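Orotidine 5'-phosphate decarboxylase (Methanocaldococcus jannaschii, PDB 4LUI) probably catalyses the decarboxylation of orotidine 5'-monophosphate to UMP, the last step of de novo UMP biosynthesis, working as a homodimer with a TIM-barrel fold. Local coordinates at residues K44-Y54 with L71-F80; K126-S135 with A154-P165. One frame throughout, in Å; residues are numbered along the deposited sequence.

Contact 1: residues K44-Y54 with L71-F80; sequences KDYVDAIKVGY and LCNKEVIADF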
loop_
_atom_site.group_PDB
_atom_site.type_symbol
_atom_site.label_atom_id
_atom_site.label_comp_id
_atom_site.label_asym_id
_atom_site.label_seq_id
_atom_site.Cartn_x
_atom_site.Cartn_y
_atom_site.Cartn_z
ATOM N N LYS B 44 7.894 25.645 -3.242
ATOM C CA LYS B 44 8.809 25.287 -2.150
ATOM C C LYS B 44 8.904 26.315 -1.014
ATOM O O LYS B 44 9.175 25.954 0.129
ATOM C CB LYS B 44 10.205 24.981 -2.699
ATOM C CG LYS B 44 10.829 26.143 -3.442
ATOM C CD LYS B 44 12.194 25.798 -4.022
ATOM C CE LYS B 44 12.825 27.027 -4.657
ATOM N NZ LYS B 44 14.191 26.759 -5.189
ATOM N N ASP B 45 8.671 27.587 -1.317
ATOM C CA ASP B 45 8.791 28.630 -0.301
ATOM C C ASP B 45 7.547 28.770 0.581
ATOM O O ASP B 45 7.559 29.510 1.567
ATOM C CB ASP B 45 9.109 29.985 -0.948
ATOM C CG ASP B 45 10.478 30.020 -1.599
ATOM O OD1 ASP B 45 11.393 29.314 -1.128
ATOM O OD2 ASP B 45 10.642 30.773 -2.584
ATOM N N TYR B 46 6.470 28.076 0.228
ATOM C CA TYR B 46 5.216 28.211 0.968
ATOM C C TYR B 46 4.749 26.930 1.643
ATOM O O TYR B 46 3.980 26.975 2.601
ATOM C CB TYR B 46 4.116 28.729 0.049
ATOM C CG TYR B 46 4.377 30.139 -0.382
ATOM C CD1 TYR B 46 4.194 31.191 0.501
ATOM C CD2 TYR B 46 4.840 30.419 -1.657
ATOM C CE1 TYR B 46 4.447 32.496 0.112
ATOM C CE2 TYR B 46 5.096 31.716 -2.052
ATOM C CZ TYR B 46 4.897 32.749 -1.165
ATOM O OH TYR B 46 5.149 34.040 -1.562
ATOM N N VAL B 47 5.199 25.787 1.144
ATOM C CA VAL B 47 4.806 24.521 1.743
ATOM C C VAL B 47 5.860 24.074 2.736
ATOM O O VAL B 47 7.035 24.413 2.601
ATOM C CB VAL B 47 4.575 23.415 0.677
ATOM C CG1 VAL B 47 3.555 23.883 -0.341
ATOM C CG2 VAL B 47 5.892 23.042 -0.012
ATOM N N ASP B 48 5.433 23.322 3.745
ATOM C CA ASP B 48 6.355 22.846 4.768
ATOM C C ASP B 48 6.722 21.388 4.522
ATOM O O ASP B 48 7.759 20.915 4.993
ATOM C CB ASP B 48 5.734 23.000 6.156
ATOM C CG ASP B 48 5.455 24.441 6.487
ATOM O OD1 ASP B 48 6.434 25.208 6.641
ATOM O OD2 ASP B 48 4.270 24.820 6.572
ATOM N N ALA B 49 5.871 20.687 3.783
ATOM C CA ALA B 49 6.099 19.273 3.490
ATOM C C ALA B 49 5.478 18.893 2.158
ATOM O O ALA B 49 4.532 19.529 1.703
ATOM C CB ALA B 49 5.529 18.386 4.603
ATOM N N ILE B 50 6.015 17.845 1.543
ATOM C CA ILE B 50 5.463 17.321 0.299
ATOM C C ILE B 50 5.160 15.844 0.495
ATOM O O ILE B 50 6.030 15.092 0.949
ATOM C CB ILE B 50 6.448 17.499 -0.871
ATOM C CG1 ILE B 50 6.741 18.994 -1.087
ATOM C CG2 ILE B 50 5.879 16.870 -2.150
ATOM C CD1 ILE B 50 7.816 19.275 -2.090
ATOM N N LYS B 51 3.931 15.438 0.176
ATOM C CA LYS B 51 3.501 14.045 0.309
ATOM C C LYS B 51 3.353 13.431 -1.082
ATOM O O LYS B 51 2.641 13.969 -1.943
ATOM C CB LYS B 51 2.171 13.978 1.085
ATOM C CG LYS B 51 1.665 12.565 1.405
ATOM C CD LYS B 51 0.399 12.567 2.288
ATOM C CE LYS B 51 -0.856 12.985 1.518
ATOM N NZ LYS B 51 -1.252 11.997 0.470
ATOM N N VAL B 52 4.033 12.311 -1.303
ATOM C CA VAL B 52 3.980 11.637 -2.589
ATOM C C VAL B 52 3.423 10.236 -2.405
ATOM O O VAL B 52 3.652 9.593 -1.370
ATOM C CB VAL B 52 5.356 11.569 -3.278
ATOM C CG1 VAL B 52 5.851 12.978 -3.643
ATOM C CG2 VAL B 52 6.358 10.837 -2.411
ATOM N N GLY B 53 2.682 9.767 -3.398
ATOM C CA GLY B 53 2.087 8.445 -3.306
ATOM C C GLY B 53 2.561 7.511 -4.395
ATOM O O GLY B 53 3.366 7.878 -5.246
ATOM N N TYR B 54 2.033 6.288 -4.380
ATOM C CA TYR B 54 2.393 5.297 -5.386
ATOM C C TYR B 54 2.118 5.634 -6.856
ATOM O O TYR B 54 2.911 5.257 -7.716
ATOM C CB TYR B 54 1.778 3.940 -5.035
ATOM C CG TYR B 54 2.576 3.174 -3.986
ATOM C CD1 TYR B 54 3.943 2.982 -4.142
ATOM C CD2 TYR B 54 1.957 2.625 -2.871
ATOM C CE1 TYR B 54 4.679 2.273 -3.219
ATOM C CE2 TYR B 54 2.694 1.896 -1.931
ATOM C CZ TYR B 54 4.056 1.737 -2.123
ATOM O OH TYR B 54 4.833 1.038 -1.215
ATOM N N LEU B 71 15.633 19.433 -4.725
ATOM C CA LEU B 71 14.947 20.636 -5.191
ATOM C C LEU B 71 14.432 21.599 -4.120
ATOM O O LEU B 71 14.615 22.804 -4.247
ATOM C CB LEU B 71 13.781 20.242 -6.103
ATOM C CG LEU B 71 13.674 20.907 -7.472
ATOM C CD1 LEU B 71 14.928 20.648 -8.293
ATOM C CD2 LEU B 71 12.443 20.405 -8.200
ATOM N N CYS B 72 13.770 21.088 -3.084
ATOM C CA CYS B 72 12.994 21.973 -2.206
ATOM C C CYS B 72 13.500 22.112 -0.772
ATOM O O CYS B 72 13.108 23.046 -0.065
ATOM C CB CYS B 72 11.525 21.549 -2.178
ATOM S SG CYS B 72 11.209 20.011 -1.294
ATOM N N ASN B 73 14.347 21.181 -0.343
ATOM C CA ASN B 73 14.879 21.164 1.019
ATOM C C ASN B 73 13.801 21.114 2.101
ATOM O O ASN B 73 14.017 21.548 3.232
ATOM C CB ASN B 73 15.818 22.351 1.253
ATOM C CG ASN B 73 16.880 22.049 2.282
ATOM O OD1 ASN B 73 17.183 20.885 2.545
ATOM N ND2 ASN B 73 17.453 23.094 2.871
ATOM N N LYS B 74 12.635 20.587 1.744
ATOM C CA LYS B 74 11.549 20.422 2.701
ATOM C C LYS B 74 11.271 18.930 2.896
ATOM O O LYS B 74 11.713 18.087 2.113
ATOM C CB LYS B 74 10.281 21.147 2.231
ATOM C CG LYS B 74 10.437 22.663 2.015
ATOM C CD LYS B 74 10.494 23.418 3.334
ATOM C CE LYS B 74 10.779 24.913 3.124
ATOM N NZ LYS B 74 9.576 25.690 2.704
ATOM N N GLU B 75 10.526 18.629 3.948
ATOM C CA GLU B 75 10.214 17.267 4.349
ATOM C C GLU B 75 9.408 16.534 3.280
ATOM O O GLU B 75 8.391 17.038 2.825
ATOM C CB GLU B 75 9.402 17.343 5.638
ATOM C CG GLU B 75 8.961 16.028 6.205
ATOM C CD GLU B 75 8.291 16.211 7.548
ATOM O OE1 GLU B 75 7.493 17.174 7.698
ATOM O OE2 GLU B 75 8.585 15.410 8.458
ATOM N N VAL B 76 9.841 15.337 2.893
ATOM C CA VAL B 76 9.089 14.541 1.918
ATOM C C VAL B 76 8.550 13.276 2.574
ATOM O O VAL B 76 9.312 12.481 3.133
ATOM C CB VAL B 76 9.943 14.175 0.692
ATOM C CG1 VAL B 76 9.181 13.229 -0.247
ATOM C CG2 VAL B 76 10.362 15.444 -0.039
ATOM N N ILE B 77 7.234 13.100 2.504
ATOM C CA ILE B 77 6.550 11.980 3.153
ATOM C C ILE B 77 5.989 11.038 2.101
ATOM O O ILE B 77 5.319 11.478 1.173
ATOM C CB ILE B 77 5.367 12.469 4.012
ATOM C CG1 ILE B 77 5.846 13.443 5.094
ATOM C CG2 ILE B 77 4.606 11.291 4.631
ATOM C CD1 ILE B 77 7.003 12.931 5.923
ATOM N N ALA B 78 6.277 9.747 2.234
ATOM C CA ALA B 78 5.784 8.761 1.275
ATOM C C ALA B 78 4.488 8.136 1.760
ATOM O O ALA B 78 4.480 7.389 2.745
ATOM C CB ALA B 78 6.827 7.693 1.027
ATOM N N ASP B 79 3.394 8.451 1.073
ATOM C CA ASP B 79 2.087 7.963 1.479
ATOM C C ASP B 79 1.864 6.612 0.806
ATOM O O ASP B 79 1.174 6.506 -0.212
ATOM C CB ASP B 79 1.009 8.969 1.087
ATOM C CG ASP B 79 -0.348 8.640 1.680
ATOM O OD1 ASP B 79 -0.471 7.602 2.375
ATOM O OD2 ASP B 79 -1.295 9.417 1.433
ATOM N N PHE B 80 2.481 5.581 1.382
ATOM C CA PHE B 80 2.521 4.262 0.754
ATOM C C PHE B 80 1.595 3.257 1.437
ATOM O O PHE B 80 1.545 2.084 1.035
ATOM C CB PHE B 80 3.950 3.736 0.782
ATOM C CG PHE B 80 4.856 4.366 -0.242
ATOM C CD1 PHE B 80 4.390 5.345 -1.110
ATOM C CD2 PHE B 80 6.181 3.964 -0.337
ATOM C CE1 PHE B 80 5.240 5.925 -2.067
ATOM C CE2 PHE B 80 7.032 4.522 -1.293
ATOM C CZ PHE B 80 6.562 5.512 -2.157
HETATM O O HOH W 1 8.795 25.440 5.672
HETATM O O HOH W 2 10.787 20.621 6.066
HETATM O O HOH W 3 -0.182 5.850 -2.528
HETATM O O HOH W 4 3.429 -0.037 0.861
#

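Contact 2: residues K126-S135 with A154-P165; sequences KKVIMVTEMS and AKKLKVDAIVAP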
loop_
_atom_site.group_PDB
_atom_site.type_symbol
_atom_site.label_atom_id
_atom_site.label_comp_id
_atom_site.label_asym_id
_atom_site.label_seq_id
_atom_site.Cartn_x
_atom_site.Cartn_y
_atom_site.Cartn_z
ATOM N N LYS B 126 14.236 9.081 10.942
ATOM C CA LYS B 126 13.138 9.450 10.066
ATOM C C LYS B 126 11.808 9.033 10.686
ATOM O O LYS B 126 11.794 8.391 11.747
ATOM C CB LYS B 126 13.368 8.895 8.654
ATOM C CG LYS B 126 14.519 9.639 7.955
ATOM C CD LYS B 126 14.831 9.113 6.578
ATOM C CE LYS B 126 15.788 10.070 5.876
ATOM N NZ LYS B 126 16.065 9.664 4.479
ATOM N N LYS B 127 10.710 9.437 10.058
ATOM C CA LYS B 127 9.387 9.353 10.671
ATOM C C LYS B 127 8.514 8.198 10.182
ATOM O O LYS B 127 8.517 7.833 8.995
ATOM C CB LYS B 127 8.615 10.655 10.455
ATOM C CG LYS B 127 9.224 11.878 11.103
ATOM C CD LYS B 127 8.363 13.095 10.801
ATOM C CE LYS B 127 8.957 14.356 11.403
ATOM N NZ LYS B 127 8.135 15.527 10.998
ATOM N N VAL B 128 7.738 7.661 11.115
ATOM C CA VAL B 128 6.659 6.722 10.796
ATOM C C VAL B 128 5.318 7.344 11.201
ATOM O O VAL B 128 5.164 7.858 12.304
ATOM C CB VAL B 128 6.856 5.404 11.536
ATOM C CG1 VAL B 128 5.718 4.415 11.221
ATOM C CG2 VAL B 128 8.192 4.819 11.181
ATOM N N ILE B 129 4.358 7.304 10.289
ATOM C CA ILE B 129 3.090 7.977 10.467
ATOM C C ILE B 129 2.009 6.919 10.269
ATOM O O ILE B 129 2.018 6.210 9.270
ATOM C CB ILE B 129 2.943 9.082 9.404
ATOM C CG1 ILE B 129 4.018 10.168 9.610
ATOM C CG2 ILE B 129 1.544 9.663 9.404
ATOM C CD1 ILE B 129 4.323 10.985 8.361
ATOM N N MET B 130 1.097 6.779 11.222
ATOM C CA MET B 130 0.089 5.719 11.119
ATOM C C MET B 130 -1.270 6.251 10.680
ATOM O O MET B 130 -1.772 7.228 11.248
ATOM C CB MET B 130 -0.082 5.005 12.469
ATOM C CG MET B 130 -1.112 3.868 12.399
ATOM S SD MET B 130 -1.564 3.219 14.022
ATOM C CE MET B 130 0.059 2.781 14.614
ATOM N N VAL B 131 -1.879 5.597 9.691
ATOM C CA VAL B 131 -3.271 5.881 9.370
ATOM C C VAL B 131 -4.149 5.287 10.458
ATOM O O VAL B 131 -4.153 4.071 10.653
ATOM C CB VAL B 131 -3.695 5.208 8.063
ATOM C CG1 VAL B 131 -5.166 5.511 7.780
ATOM C CG2 VAL B 131 -2.842 5.686 6.918
ATOM N N THR B 132 -4.904 6.128 11.158
ATOM C CA THR B 132 -5.813 5.615 12.182
ATOM C C THR B 132 -7.275 5.686 11.759
ATOM O O THR B 132 -8.134 5.050 12.373
ATOM C CB THR B 132 -5.685 6.360 13.530
ATOM O OG1 THR B 132 -6.091 7.726 13.366
ATOM C CG2 THR B 132 -4.243 6.289 14.080
ATOM N N GLU B 133 -7.567 6.464 10.723
ATOM C CA GLU B 133 -8.957 6.752 10.372
ATOM C C GLU B 133 -9.007 7.304 8.947
ATOM O O GLU B 133 -8.142 8.078 8.559
ATOM C CB GLU B 133 -9.519 7.755 11.391
ATOM C CG GLU B 133 -11.030 7.933 11.390
ATOM C CD GLU B 133 -11.553 8.483 12.717
ATOM O OE1 GLU B 133 -10.883 8.288 13.758
ATOM O OE2 GLU B 133 -12.645 9.094 12.719
ATOM N N MET B 134 -10.003 6.879 8.176
ATOM C CA MET B 134 -10.125 7.255 6.774
ATOM C C MET B 134 -11.542 7.739 6.499
ATOM O O MET B 134 -12.466 7.453 7.270
ATOM C CB MET B 134 -9.758 6.074 5.872
ATOM C CG MET B 134 -8.280 5.681 5.988
ATOM S SD MET B 134 -7.870 4.337 4.864
ATOM C CE MET B 134 -7.826 5.219 3.299
ATOM N N SER B 135 -11.723 8.475 5.409
ATOM C CA SER B 135 -12.992 9.172 5.203
ATOM C C SER B 135 -13.787 8.714 3.989
ATOM O O SER B 135 -14.859 9.250 3.715
ATOM C CB SER B 135 -12.762 10.683 5.127
ATOM O OG SER B 135 -11.956 10.996 4.015
ATOM N N ALA B 154 -1.269 3.875 18.101
ATOM C CA ALA B 154 -0.317 4.898 17.669
ATOM C C ALA B 154 0.376 5.522 18.890
ATOM O O ALA B 154 1.594 5.722 18.896
ATOM C CB ALA B 154 -1.026 5.970 16.864
ATOM N N LYS B 155 -0.403 5.793 19.933
ATOM C CA LYS B 155 0.156 6.344 21.168
ATOM C C LYS B 155 1.101 5.355 21.856
ATOM O O LYS B 155 2.190 5.734 22.300
ATOM C CB LYS B 155 -0.960 6.767 22.127
ATOM C CG LYS B 155 -0.457 7.238 23.491
ATOM C CD LYS B 155 -1.556 7.931 24.290
ATOM C CE LYS B 155 -2.729 7.011 24.551
ATOM N NZ LYS B 155 -3.909 7.733 25.133
ATOM N N LYS B 156 0.678 4.093 21.939
ATOM C CA LYS B 156 1.476 3.045 22.583
ATOM C C LYS B 156 2.828 2.863 21.896
ATOM O O LYS B 156 3.872 2.799 22.561
ATOM C CB LYS B 156 0.711 1.718 22.568
ATOM C CG LYS B 156 1.493 0.545 23.128
ATOM C CD LYS B 156 0.740 -0.763 22.932
ATOM C CE LYS B 156 1.560 -1.938 23.451
ATOM N NZ LYS B 156 0.873 -3.247 23.261
ATOM N N LEU B 157 2.804 2.792 20.567
ATOM C CA LEU B 157 4.021 2.569 19.788
ATOM C C LEU B 157 4.870 3.826 19.606
ATOM O O LEU B 157 6.002 3.743 19.134
ATOM C CB LEU B 157 3.674 1.993 18.413
ATOM C CG LEU B 157 2.966 0.636 18.416
ATOM C CD1 LEU B 157 2.639 0.203 16.984
ATOM C CD2 LEU B 157 3.810 -0.418 19.128
ATOM N N LYS B 158 4.331 4.979 19.990
ATOM C CA LYS B 158 5.053 6.240 19.870
ATOM C C LYS B 158 5.454 6.522 18.421
ATOM O O LYS B 158 6.606 6.862 18.139
ATOM C CB LYS B 158 6.302 6.264 20.764
ATOM C CG LYS B 158 6.056 6.114 22.259
ATOM C CD LYS B 158 7.393 6.116 22.997
ATOM C CE LYS B 158 7.266 5.659 24.447
ATOM N NZ LYS B 158 6.471 6.608 25.256
ATOM N N VAL B 159 4.517 6.370 17.495
ATOM C CA VAL B 159 4.788 6.787 16.128
ATOM C C VAL B 159 4.914 8.314 16.103
ATOM O O VAL B 159 4.576 8.998 17.076
ATOM C CB VAL B 159 3.702 6.297 15.147
ATOM C CG1 VAL B 159 3.681 4.769 15.086
ATOM C CG2 VAL B 159 2.341 6.817 15.555
ATOM N N ASP B 160 5.420 8.850 15.003
ATOM C CA ASP B 160 5.701 10.279 14.922
ATOM C C ASP B 160 4.462 11.137 14.707
ATOM O O ASP B 160 4.432 12.299 15.128
ATOM C CB ASP B 160 6.726 10.552 13.822
ATOM C CG ASP B 160 8.045 9.884 14.096
ATOM O OD1 ASP B 160 8.909 10.518 14.738
ATOM O OD2 ASP B 160 8.206 8.714 13.703
ATOM N N ALA B 161 3.459 10.574 14.032
ATOM C CA ALA B 161 2.233 11.304 13.725
ATOM C C ALA B 161 1.156 10.335 13.277
ATOM O O ALA B 161 1.441 9.174 12.982
ATOM C CB ALA B 161 2.478 12.342 12.621
ATOM N N ILE B 162 -0.080 10.816 13.214
ATOM C CA ILE B 162 -1.160 10.014 12.646
ATOM C C ILE B 162 -1.850 10.769 11.519
ATOM O O ILE B 162 -1.798 12.011 11.444
ATOM C CB ILE B 162 -2.201 9.625 13.714
ATOM C CG1 ILE B 162 -2.795 10.867 14.370
ATOM C CG2 ILE B 162 -1.567 8.742 14.779
ATOM C CD1 ILE B 162 -3.935 10.544 15.320
ATOM N N VAL B 163 -2.504 10.001 10.650
ATOM C CA VAL B 163 -3.305 10.543 9.558
ATOM C C VAL B 163 -4.758 10.245 9.897
ATOM O O VAL B 163 -5.102 9.108 10.197
ATOM C CB VAL B 163 -2.955 9.857 8.231
ATOM C CG1 VAL B 163 -3.965 10.228 7.157
ATOM C CG2 VAL B 163 -1.564 10.237 7.799
ATOM N N ALA B 164 -5.596 11.274 9.877
ATOM C CA ALA B 164 -7.009 11.127 10.208
ATOM C C ALA B 164 -7.793 12.252 9.536
ATOM O O ALA B 164 -7.220 13.285 9.176
ATOM C CB ALA B 164 -7.211 11.143 11.726
ATOM N N PRO B 165 -9.099 12.043 9.320
ATOM C CA PRO B 165 -9.917 13.022 8.600
ATOM C C PRO B 165 -10.354 14.224 9.431
ATOM O O PRO B 165 -10.358 14.173 10.664
ATOM C CB PRO B 165 -11.165 12.211 8.208
ATOM C CG PRO B 165 -10.764 10.786 8.337
ATOM C CD PRO B 165 -9.811 10.764 9.484
#

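Contact 1: residues K44-Y54 with L71-F80
Y54, at the start of helix 54-60, and F80 stack face on face. Their planes lie 13° apart with centroids at 3.9 Å, an offset stack. The Y54 ring sits over one face of F80, and the methyl of A78 covers the opposite face. A water bridges Y54 OH to F80 O, lying at the edge of the tyrosine ring, in its plane.

Further back, K51 and D79 form a salt bridge. K51 starts out extended, with CG anti to the backbone N (chi1 -175°), then bends at its last two torsions. This brings NZ to 2.8 Å from D79 OD2, on the anti lone pair of that oxygen. D79 OD1 pairs with K81, the predicted proton donor. K51, D79 and F80 are themselves predicted substrate-binding residues, so this end probably lies in the active site.

The backbones between run parallel. I50 N bonds to E75 O, and D79 N donates to V52 O at 2.7 Å. On the face that carries I50, V52 and V76, the I50 CD1 methyl meets C72 SG at 3.6 Å.

At the far end K74 bends at chi2 (-75°) and chi4 toward the 44-48 loop. Its NZ donates to K44 O (2.6 Å) and V47 O (2.8 Å), almost in line with each C=O, and a water links it to D48 OD1.

Strand 49-53 bonds on its other edge to strand 23-27. I50 and C72 pack on V40 of helix 33-43, and V52 and V76 on I68 of helix 63-72. Y54 also stacks on Y54 of the second subunit.

Contact 2: residues K126-S135 with A154-P165
D160 reaches across to the start of strand 127-131 and takes the N-H of V128 on its carboxylate. The bond from V128 N to D160 OD2 is 2.8 Å and nearly straight (168°), but it meets OD2 from above the carboxylate plane. D160 N returns a bond to V128 O, so side chain and backbone of one residue hold V128 on both its polar atoms. CB and CG of K127 lie against the same carboxylate, while its NZ pairs with E75.

M130 is the long apolar arm. Its CG stands anti to the backbone N (chi1 -179°), and the bend at the last torsion (-56°) lays CE on A154 CA at 3.7 Å. L157 and V159 also border this methyl. T132 sends CG2 to I162 CG2 (3.7 Å) on the same side of the sheet. On the other side, I129 CG2 touches V163 CG2 at 3.5 Å.

Parallel pairing continues with V163 N to M130 O and T132 N to V163 O. Beyond it, P165 lies across E133, with CD 3.6 Å from E133 CB, and its ring also meets S135 CB. The E133 carboxylate is held by R171 and Q144.

Strand 127-131, helix 147-157 and strand 161-163 make one beta-alpha-beta unit of the TIM barrel. The loop that follows strand 127-131 carries S135, a predicted substrate-binding residue.

How the contacts relate
Contacts 1 and 2 each pair neighbouring parallel strands of the same eight-stranded barrel, on opposite sides of the chain's centre, with their centres about 17 Å apart. They still touch: the ion pair of E75 and K127 joins them, and I77 packs on I129. Contact 2 is the more buried and mostly apolar, with a helix residue, A154, packed against its strand. Contact 1 is only partly buried. It relies more on charge and water, with a lysine gripping carbonyls at one end and an ion pair at the other. Contact 1 also reaches the dimer interface through its aromatic stack; contact 2 meets the second subunit at M134 alone.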